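Local coordinates for myosin IE heavy chain (Dictyostelium discoideum, PDB 1LKX), which binds actin and works as a single-headed myosin motor of the first class, with actin-activated ATPase activity, and may move membranes relative to actin filaments, at residues 197-203 against 229-235. Numbering follows the deposited sequence.
Sequences RSFHIFY and LKKSGCF
Arg-197 and Tyr-203 meet Leu-229 and Phe-235 where the chain leaves helix 227-231, joining that turn to the start of helix 200-206 within the myosin motor domain, a P-loop NTPase fold. The long arginine chain, extended from CG to NE and with CG anti to the backbone N (chi1 -155°), carries its guanidinium to Phe-235, where NH1 gives a hydrogen bond to the carbonyl O at 3.2 Å. The acceptor lies near the guanidinium plane, but NH1 stands 52° out of the carbonyl plane, off the lone pairs. The same NH1 forms a salt bridge with Asp-242; arginine suits the place because its flat group can lie against a ring while its edge donates to a carboxylate and a backbone oxygen. Ser-198 is small enough for its CB to rest against Leu-229 CD2 at 3.9 Å, while its main-chain N donates a nearly straight bond to Tyr-203 OH at 3.0 Å. Phe-202 adds its CB to the same leucine methyl before its ring turns away to meet Tyr-357. Tyr-203 combines a flat apolar ring with a polar end: Arg-197 NE sits 3.4 Å above the centre of one face, while Leu-229 CD1 lies over the opposite face, offset toward the rim. A leucine in place of Tyr-203 would probably leave the Ser-198 amide without its acceptor and the guanidinium without the flat surface that steadies it. Branched and apolar, Leu-229 fits this buried site, its CD2 reaching Tyr-203 CZ at 3.7 Å.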
loop_
_atom_site.group_PDB
_atom_site.type_symbol
_atom_site.label_atom_id
_atom_site.label_comp_id
_atom_site.label_asym_id
_atom_site.label_seq_id
_atom_site.Cartn_x
_atom_site.Cartn_y
_atom_site.Cartn_z
ATOM N N ARG A 197 16.347 -7.654 5.014
ATOM C CA ARG A 197 16.117 -7.994 6.401
ATOM C C ARG A 197 14.667 -8.448 6.567
ATOM O O ARG A 197 13.819 -8.172 5.724
ATOM C CB ARG A 197 16.369 -6.734 7.213
ATOM C CG ARG A 197 16.760 -6.885 8.655
ATOM C CD ARG A 197 16.363 -5.601 9.331
ATOM N NE ARG A 197 17.052 -5.367 10.580
ATOM C CZ ARG A 197 16.745 -4.361 11.378
ATOM N NH1 ARG A 197 17.398 -4.171 12.512
ATOM N NH2 ARG A 197 15.760 -3.550 11.035
ATOM N N SER A 198 14.376 -9.146 7.654
ATOM C CA SER A 198 13.017 -9.604 7.891
ATOM C C SER A 198 12.223 -8.455 8.503
ATOM O O SER A 198 12.688 -7.306 8.500
ATOM C CB SER A 198 13.025 -10.800 8.840
ATOM O OG SER A 198 11.711 -11.243 9.116
ATOM N N PHE A 199 11.032 -8.756 9.018
ATOM C CA PHE A 199 10.207 -7.728 9.646
ATOM C C PHE A 199 10.886 -7.108 10.875
ATOM O O PHE A 199 11.536 -7.795 11.669
ATOM C CB PHE A 199 8.843 -8.298 10.025
ATOM C CG PHE A 199 7.999 -8.653 8.847
ATOM C CD1 PHE A 199 7.890 -9.962 8.433
ATOM C CD2 PHE A 199 7.349 -7.657 8.115
ATOM C CE1 PHE A 199 7.147 -10.288 7.303
ATOM C CE2 PHE A 199 6.607 -7.969 6.987
ATOM C CZ PHE A 199 6.504 -9.290 6.578
ATOM N N HIS A 200 10.724 -5.799 11.021
ATOM C CA HIS A 200 11.354 -5.073 12.106
ATOM C C HIS A 200 11.194 -5.686 13.481
ATOM O O HIS A 200 12.181 -6.045 14.124
ATOM C CB HIS A 200 10.850 -3.629 12.147
ATOM C CG HIS A 200 11.178 -2.841 10.921
ATOM N ND1 HIS A 200 12.260 -3.132 10.117
ATOM C CD2 HIS A 200 10.573 -1.764 10.367
ATOM C CE1 HIS A 200 12.304 -2.270 9.115
ATOM N NE2 HIS A 200 11.290 -1.429 9.244
ATOM N N ILE A 201 9.951 -5.794 13.933
ATOM C CA ILE A 201 9.654 -6.320 15.254
ATOM C C ILE A 201 10.611 -7.417 15.717
ATOM O O ILE A 201 11.057 -7.397 16.852
ATOM C CB ILE A 201 8.195 -6.820 15.325
ATOM C CG1 ILE A 201 7.801 -7.074 16.776
ATOM C CG2 ILE A 201 8.032 -8.073 14.498
ATOM C CD1 ILE A 201 7.876 -5.861 17.629
ATOM N N PHE A 202 10.945 -8.356 14.844
ATOM C CA PHE A 202 11.846 -9.436 15.215
ATOM C C PHE A 202 13.137 -8.886 15.777
ATOM O O PHE A 202 13.523 -9.218 16.888
ATOM C CB PHE A 202 12.174 -10.321 14.012
ATOM C CG PHE A 202 11.084 -11.283 13.642
ATOM C CD1 PHE A 202 10.647 -12.234 14.542
ATOM C CD2 PHE A 202 10.516 -11.251 12.379
ATOM C CE1 PHE A 202 9.659 -13.139 14.189
ATOM C CE2 PHE A 202 9.529 -12.149 12.015
ATOM C CZ PHE A 202 9.099 -13.094 12.919
ATOM N N TYR A 203 13.809 -8.039 15.010
ATOM C CA TYR A 203 15.073 -7.461 15.448
ATOM C C TYR A 203 14.910 -6.557 16.650
ATOM O O TYR A 203 15.720 -6.579 17.562
ATOM C CB TYR A 203 15.705 -6.683 14.307
ATOM C CG TYR A 203 15.890 -7.518 13.077
ATOM C CD1 TYR A 203 14.857 -7.696 12.171
ATOM C CD2 TYR A 203 17.092 -8.155 12.834
ATOM C CE1 TYR A 203 15.024 -8.496 11.042
ATOM C CE2 TYR A 203 17.271 -8.953 11.718
ATOM C CZ TYR A 203 16.239 -9.119 10.822
ATOM O OH TYR A 203 16.448 -9.881 9.696
ATOM N N LEU A 229 16.665 -15.299 10.643
ATOM C CA LEU A 229 17.295 -13.984 10.599
ATOM C C LEU A 229 18.712 -13.994 10.027
ATOM O O LEU A 229 19.135 -13.056 9.356
ATOM C CB LEU A 229 17.324 -13.365 11.993
ATOM C CG LEU A 229 15.972 -13.188 12.681
ATOM C CD1 LEU A 229 16.154 -12.372 13.946
ATOM C CD2 LEU A 229 15.006 -12.497 11.746
ATOM N N LYS A 230 19.447 -15.058 10.287
ATOM C CA LYS A 230 20.811 -15.155 9.806
ATOM C C LYS A 230 20.927 -15.243 8.284
ATOM O O LYS A 230 21.833 -14.668 7.708
ATOM C CB LYS A 230 21.474 -16.374 10.447
ATOM C CG LYS A 230 22.969 -16.473 10.235
ATOM C CD LYS A 230 23.489 -17.806 10.735
ATOM C CE LYS A 230 25.003 -17.795 10.828
ATOM N NZ LYS A 230 25.498 -16.835 11.874
ATOM N N LYS A 231 20.010 -15.960 7.641
ATOM C CA LYS A 231 20.030 -16.161 6.190
ATOM C C LYS A 231 20.412 -14.949 5.348
ATOM O O LYS A 231 21.440 -14.946 4.684
ATOM C CB LYS A 231 18.670 -16.681 5.709
ATOM C CG LYS A 231 18.142 -17.841 6.513
ATOM C CD LYS A 231 16.771 -18.289 6.044
ATOM C CE LYS A 231 16.852 -19.021 4.712
ATOM N NZ LYS A 231 15.515 -19.501 4.230
ATOM N N SER A 232 19.574 -13.921 5.363
ATOM C CA SER A 232 19.815 -12.723 4.564
ATOM C C SER A 232 21.058 -11.968 4.992
ATOM O O SER A 232 21.405 -10.941 4.411
ATOM C CB SER A 232 18.600 -11.793 4.634
ATOM O OG SER A 232 18.320 -11.403 5.969
ATOM N N GLY A 233 21.727 -12.482 6.013
ATOM C CA GLY A 233 22.931 -11.839 6.507
ATOM C C GLY A 233 22.868 -10.323 6.566
ATOM O O GLY A 233 23.519 -9.633 5.787
ATOM N N CYS A 234 22.077 -9.808 7.496
ATOM C CA CYS A 234 21.916 -8.370 7.687
ATOM C C CYS A 234 21.092 -8.207 8.950
ATOM O O CYS A 234 19.946 -8.673 9.010
ATOM C CB CYS A 234 21.180 -7.744 6.509
ATOM S SG CYS A 234 20.915 -5.969 6.713
ATOM N N PHE A 235 21.667 -7.547 9.953
ATOM C CA PHE A 235 20.976 -7.402 11.219
ATOM C C PHE A 235 20.834 -5.981 11.728
ATOM O O PHE A 235 20.124 -5.742 12.705
ATOM C CB PHE A 235 21.681 -8.251 12.278
ATOM C CG PHE A 235 22.249 -9.533 11.742
ATOM C CD1 PHE A 235 23.403 -9.523 10.972
ATOM C CD2 PHE A 235 21.598 -10.738 11.950
ATOM C CE1 PHE A 235 23.899 -10.691 10.412
ATOM C CE2 PHE A 235 22.087 -11.913 11.392
ATOM C CZ PHE A 235 23.241 -11.886 10.619
#